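PDB 1Y2M: phenylalanine ammonia-lyase from Rhodosporidium toruloides, which catalyses the non-oxidative deamination of L-phenylalanine and L-tyrosine to trans-cinnamate and p-coumarate, releasing ammonium, as a homotetramer. Local coordinates for residues H197-I202 against S231-V236; Y465-L470 against L528-Q533; L523-L528 against S693-I698. All coordinates share one frame; numbering follows the deposited sequence.

Overall arrangement
Contact 1 comes first along the chain and joins strands 200-201 and 232-237 of a small three-stranded antiparallel sheet. It lies well apart from the others: its centre is about 42 Å from that of contact 2 and about 33 Å from that of contact 3. Contacts 2 and 3 are neighbours, with centres about 9 Å apart. They alternate along the chain, share Leu-528, and both use helix 506-560, against which the start of helix 468-484 and helix 691-703, near the C-terminus, pack. Direct packing joins them, Tyr-529 CG lying 3.8 Å from Val-695 CG2. Both also touch a second subunit; in contact 2 Lys-468, a cinnamate-binding residue, forms a salt bridge with Glu-496 of that subunit.

Contact 1: residues H197-I202 against S231-V236; sequences HGITPI and SKVHVV
Thr-200 and His-234 form an antiparallel hydrogen-bonded pair, closed by two backbone bonds. Thr-200 N gives its proton to His-234 O at 2.9 Å, and His-234 N returns one to Thr-200 O at 2.7 Å with an N-H...O angle of 171°. A third bond, Ile-202 N to Lys-232 O at 3.0 Å, carries the ladder past the non-hydrogen-bonded pair Pro-201 and Val-233.

One group of apolar contacts lies on the face of Pro-201 and Val-233. Ile-199 puts CG2 3.7 Å from Val-233 CB, while its other branch, CG1, runs beside Val-235 CG1 at 3.8 Å, the two side chains pointing the same way. Helix 246-252 covers this valine pair through Ala-249. On the side of Thr-200 and His-234, Ile-202 turns CD1 to 3.9 Å from His-234 CB.

Water extends the polar contact. With CG anti to its backbone N (chi1 171°), the His-234 ring leads away from the neighbouring strand, yet its ND1 shares one water with Thr-200 OG1 and Gly-198 O. The other ring nitrogen, NE2, is hydrogen-bonded to Glu-241 OE1. A second water donates to Gly-198 O and accepts from Val-236 N; a third donates to Ile-202 O and accepts from Lys-232 N. Gly-198, with positive phi, closes helix 185-197 in a Schellman motif and leads the chain into strand 200-201.

With both imidazole nitrogens engaged, the rotation of the buried His-234 ring is probably fixed, and the waters extend polar bridging beyond each end of the short ladder.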
# COMPACT_ATOMS: atom_id res chain seq x y z
N HIS B 197 34.58 3.74 -24.81
CA HIS B 197 34.18 4.18 -26.16
C HIS B 197 32.70 4.60 -26.21
O HIS B 197 32.20 4.93 -27.28
CB HIS B 197 34.44 3.07 -27.18
CG HIS B 197 35.89 2.78 -27.40
ND1 HIS B 197 36.74 3.71 -27.95
CD2 HIS B 197 36.65 1.70 -27.09
CE1 HIS B 197 37.96 3.19 -28.00
NE2 HIS B 197 37.94 1.98 -27.48
N GLY B 198 32.01 4.66 -25.08
CA GLY B 198 30.65 5.14 -25.04
C GLY B 198 29.67 4.28 -25.81
O GLY B 198 28.70 4.81 -26.43
N ILE B 199 29.89 2.97 -25.76
CA ILE B 199 28.94 1.99 -26.35
C ILE B 199 28.09 1.46 -25.21
O ILE B 199 28.63 0.91 -24.27
CB ILE B 199 29.69 0.83 -27.00
CG1 ILE B 199 30.62 1.33 -28.11
CG2 ILE B 199 28.66 -0.16 -27.54
CD1 ILE B 199 31.55 0.28 -28.60
N THR B 200 26.78 1.68 -25.25
CA THR B 200 25.90 1.34 -24.14
C THR B 200 24.78 0.46 -24.68
O THR B 200 24.00 0.87 -25.56
CB THR B 200 25.27 2.57 -23.45
OG1 THR B 200 26.25 3.55 -23.11
CG2 THR B 200 24.58 2.15 -22.17
N PRO B 201 24.76 -0.81 -24.22
CA PRO B 201 23.73 -1.72 -24.64
C PRO B 201 22.33 -1.20 -24.40
O PRO B 201 22.07 -0.58 -23.38
CB PRO B 201 24.01 -2.97 -23.83
CG PRO B 201 25.49 -2.96 -23.60
CD PRO B 201 25.79 -1.48 -23.39
N ILE B 202 21.45 -1.50 -25.34
CA ILE B 202 20.05 -1.19 -25.20
C ILE B 202 19.43 -2.39 -24.48
O ILE B 202 19.49 -3.53 -24.98
CB ILE B 202 19.39 -0.97 -26.58
CG1 ILE B 202 19.96 0.26 -27.24
CG2 ILE B 202 17.88 -0.89 -26.48
CD1 ILE B 202 19.78 1.54 -26.49
N SER B 231 21.58 -8.14 -30.98
CA SER B 231 21.91 -7.20 -29.92
C SER B 231 22.11 -5.77 -30.46
O SER B 231 22.82 -5.57 -31.46
CB SER B 231 23.16 -7.69 -29.17
OG SER B 231 23.75 -6.64 -28.44
N LYS B 232 21.46 -4.80 -29.82
CA LYS B 232 21.54 -3.38 -30.20
C LYS B 232 22.27 -2.58 -29.14
O LYS B 232 22.15 -2.85 -27.94
CB LYS B 232 20.14 -2.79 -30.46
CG LYS B 232 19.07 -3.79 -30.94
CD LYS B 232 18.99 -4.00 -32.41
CE LYS B 232 17.73 -4.87 -32.74
NZ LYS B 232 17.32 -4.82 -34.21
N VAL B 233 23.01 -1.55 -29.57
CA VAL B 233 23.75 -0.69 -28.66
C VAL B 233 23.60 0.74 -29.09
O VAL B 233 23.33 1.02 -30.24
CB VAL B 233 25.26 -1.09 -28.60
CG1 VAL B 233 25.40 -2.55 -28.16
CG2 VAL B 233 25.91 -0.84 -29.98
N HIS B 234 23.76 1.65 -28.14
CA HIS B 234 23.68 3.08 -28.36
C HIS B 234 25.14 3.62 -28.39
O HIS B 234 25.96 3.24 -27.57
CB HIS B 234 22.90 3.72 -27.24
CG HIS B 234 22.94 5.22 -27.24
ND1 HIS B 234 24.03 5.93 -26.80
CD2 HIS B 234 21.98 6.11 -27.52
CE1 HIS B 234 23.75 7.23 -26.88
NE2 HIS B 234 22.50 7.36 -27.30
N VAL B 235 25.43 4.45 -29.38
CA VAL B 235 26.69 5.16 -29.52
C VAL B 235 26.41 6.56 -30.03
O VAL B 235 25.41 6.80 -30.72
CB VAL B 235 27.64 4.49 -30.53
CG1 VAL B 235 27.92 3.07 -30.09
CG2 VAL B 235 27.07 4.51 -31.99
N VAL B 236 27.32 7.48 -29.74
CA VAL B 236 27.37 8.73 -30.49
C VAL B 236 28.44 8.63 -31.57
O VAL B 236 29.58 8.29 -31.30
CB VAL B 236 27.68 9.93 -29.56
CG1 VAL B 236 27.85 11.23 -30.39
CG2 VAL B 236 26.63 10.06 -28.49
O HOH W 1 26.26 5.42 -25.30
O HOH W 2 29.29 7.03 -27.76
O HOH W 3 19.51 -5.18 -27.54

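Contact 2: residues Y465-L470 against L528-Q533; sequences YHCKGL and LYCVLQ
The N-terminus of helix 468-484, with Cys-467 at its N-cap position, docks here on the long helix 506-560 within the mainly helical fold of the PAL/histidase family. His-466 and Tyr-529 meet from opposite directions, and His-466 NE2 lies 2.7 Å from Tyr-529 OH in a nearly straight hydrogen bond (167°) whose donor is not settled. The hydroxyl lies in the imidazole plane and the nitrogen in the phenol plane, but the rings stand at 86° to each other, a rim-to-rim meeting with neither over the other's face. His-466 CG is anti to the backbone N (chi1 -173°), which extends the ring toward helix 506-560.

At another part of the imidazole edge, Gln-533 CD comes within 3.2 Å of His-466 CE1, the amide plane steeply turned from the ring. Both His-466 ND1 and Gln-533 NE2 hydrogen-bond Leu-456 O. This shared carbonyl and the tyrosine hydroxyl hold the imidazole from two nitrogens and probably fix its rotation.

Sulfur and methyl groups fill the interface beside the polar cluster. Cys-467 SG sits over the centre of its neighbour His-466's ring, 3.6 Å above the plane, and reaches the edge of the Tyr-529 ring. Following it by one residue, Lys-468 points to the second subunit, forming a salt bridge with Glu-496 there; both residues bind cinnamate. Leu-470 crosses Tyr-529 at about a right angle, Leu-470 CD1 lying 3.4 Å from Tyr-529 CD2, and Cys-530 SG lies 3.7 Å from Cys-467 SG.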
# COMPACT_ATOMS: atom_id res chain seq x y z
N TYR B 465 -2.74 36.04 -8.10
CA TYR B 465 -2.79 34.83 -7.28
C TYR B 465 -1.48 34.03 -7.37
O TYR B 465 -1.46 32.80 -7.21
CB TYR B 465 -3.96 33.94 -7.73
CG TYR B 465 -5.18 34.74 -8.06
CD1 TYR B 465 -5.76 35.54 -7.12
CD2 TYR B 465 -5.71 34.73 -9.36
CE1 TYR B 465 -6.90 36.38 -7.47
CE2 TYR B 465 -6.79 35.51 -9.72
CZ TYR B 465 -7.39 36.33 -8.78
OH TYR B 465 -8.48 37.08 -9.17
N HIS B 466 -0.39 34.75 -7.58
CA HIS B 466 0.92 34.23 -7.90
C HIS B 466 1.16 32.77 -7.64
O HIS B 466 1.11 31.98 -8.58
CB HIS B 466 1.97 35.09 -7.21
CG HIS B 466 3.40 34.76 -7.60
ND1 HIS B 466 4.48 35.32 -6.95
CD2 HIS B 466 3.92 33.88 -8.50
CE1 HIS B 466 5.60 34.82 -7.44
NE2 HIS B 466 5.29 33.96 -8.39
N CYS B 467 1.40 32.38 -6.36
CA CYS B 467 1.85 31.00 -6.03
C CYS B 467 0.71 29.99 -5.69
O CYS B 467 0.97 28.91 -5.19
CB CYS B 467 2.88 31.03 -4.93
SG CYS B 467 4.46 31.76 -5.44
N LYS B 468 -0.54 30.38 -5.91
CA LYS B 468 -1.71 29.50 -5.61
C LYS B 468 -1.64 28.18 -6.39
O LYS B 468 -1.94 27.09 -5.86
CB LYS B 468 -3.02 30.23 -5.90
CG LYS B 468 -4.24 29.42 -5.58
CD LYS B 468 -5.50 30.12 -5.97
CE LYS B 468 -5.83 31.30 -5.09
NZ LYS B 468 -6.28 30.88 -3.75
N GLY B 469 -1.27 28.26 -7.67
CA GLY B 469 -1.16 27.07 -8.47
C GLY B 469 -0.07 26.18 -7.95
O GLY B 469 -0.17 24.96 -7.95
N LEU B 470 1.01 26.79 -7.52
CA LEU B 470 2.13 26.03 -6.94
C LEU B 470 1.78 25.35 -5.60
O LEU B 470 2.23 24.27 -5.31
CB LEU B 470 3.40 26.86 -6.87
CG LEU B 470 4.08 27.25 -8.17
CD1 LEU B 470 5.29 28.18 -7.88
CD2 LEU B 470 4.51 26.02 -8.95
N LEU B 528 11.55 25.96 -3.45
CA LEU B 528 12.63 26.94 -3.62
C LEU B 528 12.16 28.17 -4.40
O LEU B 528 12.44 29.30 -4.00
CB LEU B 528 13.82 26.29 -4.34
CG LEU B 528 15.10 27.09 -4.53
CD1 LEU B 528 15.53 27.79 -3.24
CD2 LEU B 528 16.23 26.15 -5.03
N TYR B 529 11.41 27.95 -5.48
CA TYR B 529 10.83 29.08 -6.22
C TYR B 529 10.06 29.99 -5.26
O TYR B 529 10.24 31.21 -5.25
CB TYR B 529 9.93 28.58 -7.35
CG TYR B 529 9.22 29.71 -8.05
CD1 TYR B 529 9.77 30.34 -9.17
CD2 TYR B 529 8.01 30.16 -7.58
CE1 TYR B 529 9.13 31.38 -9.77
CE2 TYR B 529 7.37 31.24 -8.19
CZ TYR B 529 7.92 31.84 -9.27
OH TYR B 529 7.24 32.90 -9.87
N CYS B 530 9.18 29.37 -4.46
CA CYS B 530 8.28 30.15 -3.58
C CYS B 530 9.02 30.86 -2.44
O CYS B 530 8.76 32.05 -2.16
CB CYS B 530 7.18 29.32 -3.03
SG CYS B 530 6.02 28.66 -4.23
N VAL B 531 9.93 30.15 -1.78
CA VAL B 531 10.62 30.74 -0.63
C VAL B 531 11.41 31.96 -1.05
O VAL B 531 11.56 32.91 -0.30
CB VAL B 531 11.47 29.67 0.16
CG1 VAL B 531 12.81 29.42 -0.54
CG2 VAL B 531 11.70 30.12 1.61
N LEU B 532 11.97 31.95 -2.26
CA LEU B 532 12.76 33.10 -2.71
C LEU B 532 11.84 34.32 -2.94
O LEU B 532 12.21 35.43 -2.57
CB LEU B 532 13.51 32.78 -4.00
CG LEU B 532 14.49 31.64 -3.84
CD1 LEU B 532 15.00 31.24 -5.19
CD2 LEU B 532 15.65 31.97 -2.85
N GLN B 533 10.67 34.07 -3.51
CA GLN B 533 9.66 35.15 -3.62
C GLN B 533 9.30 35.68 -2.26
O GLN B 533 9.28 36.91 -2.05
CB GLN B 533 8.41 34.70 -4.32
CG GLN B 533 7.36 35.82 -4.44
CD GLN B 533 7.51 36.74 -5.65
OE1 GLN B 533 8.51 36.73 -6.39
NE2 GLN B 533 6.49 37.59 -5.84

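Contact 3: residues L523-L528 against S693-I698; sequences LLATHL and SNVSKI
Ile-698 fits against the low surface left by Ala-525, its CG2 branch standing 3.8 Å from both CA and CB of the alanine. That same methyl is flanked by Leu-528, whose CD2 lies 3.7 Å from Ile-698 CG2 as the two side chains pass at a slant. The isoleucine's longer branch extends in another direction, bringing CD1 to 4.0 Å from Ala-525 O. With CG2 anti to the backbone N and CG1 anti to the carbonyl carbon (chi1 -57°), Ile-698 therefore spreads its two branches over different parts of one helical turn.

The short axes of helices 523-528 and 693-698 approach to 8.6 Å and cross at 117°, a steep helix-helix packing in which the small Ala-525 side chain lies near the crossing. It joins helix 691-703, close to the C-terminus of the chain, to the long helix 506-560 in this largely helical enzyme, while Val-669 of helix 662-672 closes on both Leu-528 and Ile-698.

One turn before Ile-698, Val-695 provides the second bump. Its CG1 lies 4.1 Å from Ala-525 CB and 3.8 Å from Thr-526 OG1, touching the side of a threonine whose CB points away. Thr-526 OG1 is bonded back to Leu-522 O of its own helix, and its meeting with the valine methyl is a van der Waals contact. Val-695 also packs on Val-142 of the second subunit.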
# COMPACT_ATOMS: atom_id res chain seq x y z
N LEU B 523 8.81 18.96 -6.37
CA LEU B 523 8.31 19.59 -5.14
C LEU B 523 9.33 20.56 -4.57
O LEU B 523 8.98 21.68 -4.15
CB LEU B 523 7.93 18.51 -4.13
CG LEU B 523 7.42 18.97 -2.79
CD1 LEU B 523 6.31 19.92 -2.86
CD2 LEU B 523 7.13 17.75 -1.85
N LEU B 524 10.59 20.11 -4.47
CA LEU B 524 11.58 20.97 -3.83
C LEU B 524 11.94 22.17 -4.75
O LEU B 524 12.24 23.27 -4.26
CB LEU B 524 12.82 20.18 -3.40
CG LEU B 524 12.50 19.15 -2.32
CD1 LEU B 524 13.82 18.65 -1.76
CD2 LEU B 524 11.61 19.65 -1.18
N ALA B 525 11.89 21.97 -6.07
CA ALA B 525 12.08 23.11 -7.03
C ALA B 525 10.96 24.15 -6.79
O ALA B 525 11.18 25.33 -6.81
CB ALA B 525 12.10 22.66 -8.43
N THR B 526 9.75 23.66 -6.66
CA THR B 526 8.59 24.51 -6.36
C THR B 526 8.76 25.30 -5.05
O THR B 526 8.52 26.52 -4.96
CB THR B 526 7.33 23.62 -6.32
OG1 THR B 526 7.11 23.11 -7.64
CG2 THR B 526 6.07 24.33 -5.84
N HIS B 527 9.12 24.60 -3.99
CA HIS B 527 9.34 25.24 -2.70
C HIS B 527 10.44 26.30 -2.83
O HIS B 527 10.33 27.41 -2.27
CB HIS B 527 9.68 24.14 -1.69
CG HIS B 527 9.76 24.59 -0.25
ND1 HIS B 527 10.01 23.72 0.79
CD2 HIS B 527 9.64 25.82 0.32
CE1 HIS B 527 10.02 24.40 1.93
NE2 HIS B 527 9.82 25.68 1.67
N LEU B 528 11.55 25.96 -3.45
CA LEU B 528 12.63 26.94 -3.62
C LEU B 528 12.16 28.17 -4.40
O LEU B 528 12.44 29.30 -4.00
CB LEU B 528 13.82 26.29 -4.34
CG LEU B 528 15.10 27.09 -4.53
CD1 LEU B 528 15.53 27.79 -3.24
CD2 LEU B 528 16.23 26.15 -5.03
N SER B 693 7.76 27.78 -16.35
CA SER B 693 9.02 27.88 -17.09
C SER B 693 10.16 28.18 -16.14
O SER B 693 11.24 27.64 -16.28
CB SER B 693 8.95 28.93 -18.18
OG SER B 693 8.11 28.49 -19.26
N ASN B 694 9.89 29.01 -15.13
CA ASN B 694 10.91 29.36 -14.12
C ASN B 694 11.18 28.20 -13.14
O ASN B 694 12.35 27.87 -12.85
CB ASN B 694 10.57 30.69 -13.43
CG ASN B 694 10.62 31.85 -14.40
OD1 ASN B 694 9.68 32.64 -14.57
ND2 ASN B 694 11.73 31.95 -15.10
N VAL B 695 10.12 27.61 -12.60
CA VAL B 695 10.29 26.43 -11.74
C VAL B 695 11.09 25.34 -12.50
O VAL B 695 12.00 24.66 -11.94
CB VAL B 695 8.94 25.89 -11.22
CG1 VAL B 695 9.15 24.61 -10.41
CG2 VAL B 695 8.24 26.95 -10.40
N SER B 696 10.77 25.16 -13.78
CA SER B 696 11.49 24.19 -14.61
C SER B 696 13.00 24.38 -14.59
O SER B 696 13.75 23.39 -14.58
CB SER B 696 10.93 24.18 -16.01
OG SER B 696 9.55 23.80 -15.98
N LYS B 697 13.46 25.62 -14.65
CA LYS B 697 14.88 25.89 -14.60
C LYS B 697 15.50 25.45 -13.29
O LYS B 697 16.64 24.95 -13.29
CB LYS B 697 15.13 27.38 -14.82
CG LYS B 697 14.89 27.77 -16.25
CD LYS B 697 15.14 29.22 -16.54
CE LYS B 697 15.06 29.46 -18.07
NZ LYS B 697 15.79 28.41 -18.86
N ILE B 698 14.77 25.57 -12.19
CA ILE B 698 15.25 25.11 -10.87
C ILE B 698 15.33 23.58 -10.87
O ILE B 698 16.34 22.98 -10.47
CB ILE B 698 14.41 25.67 -9.74
CG1 ILE B 698 14.40 27.21 -9.79
CG2 ILE B 698 14.94 25.18 -8.41
CD1 ILE B 698 13.60 27.91 -8.72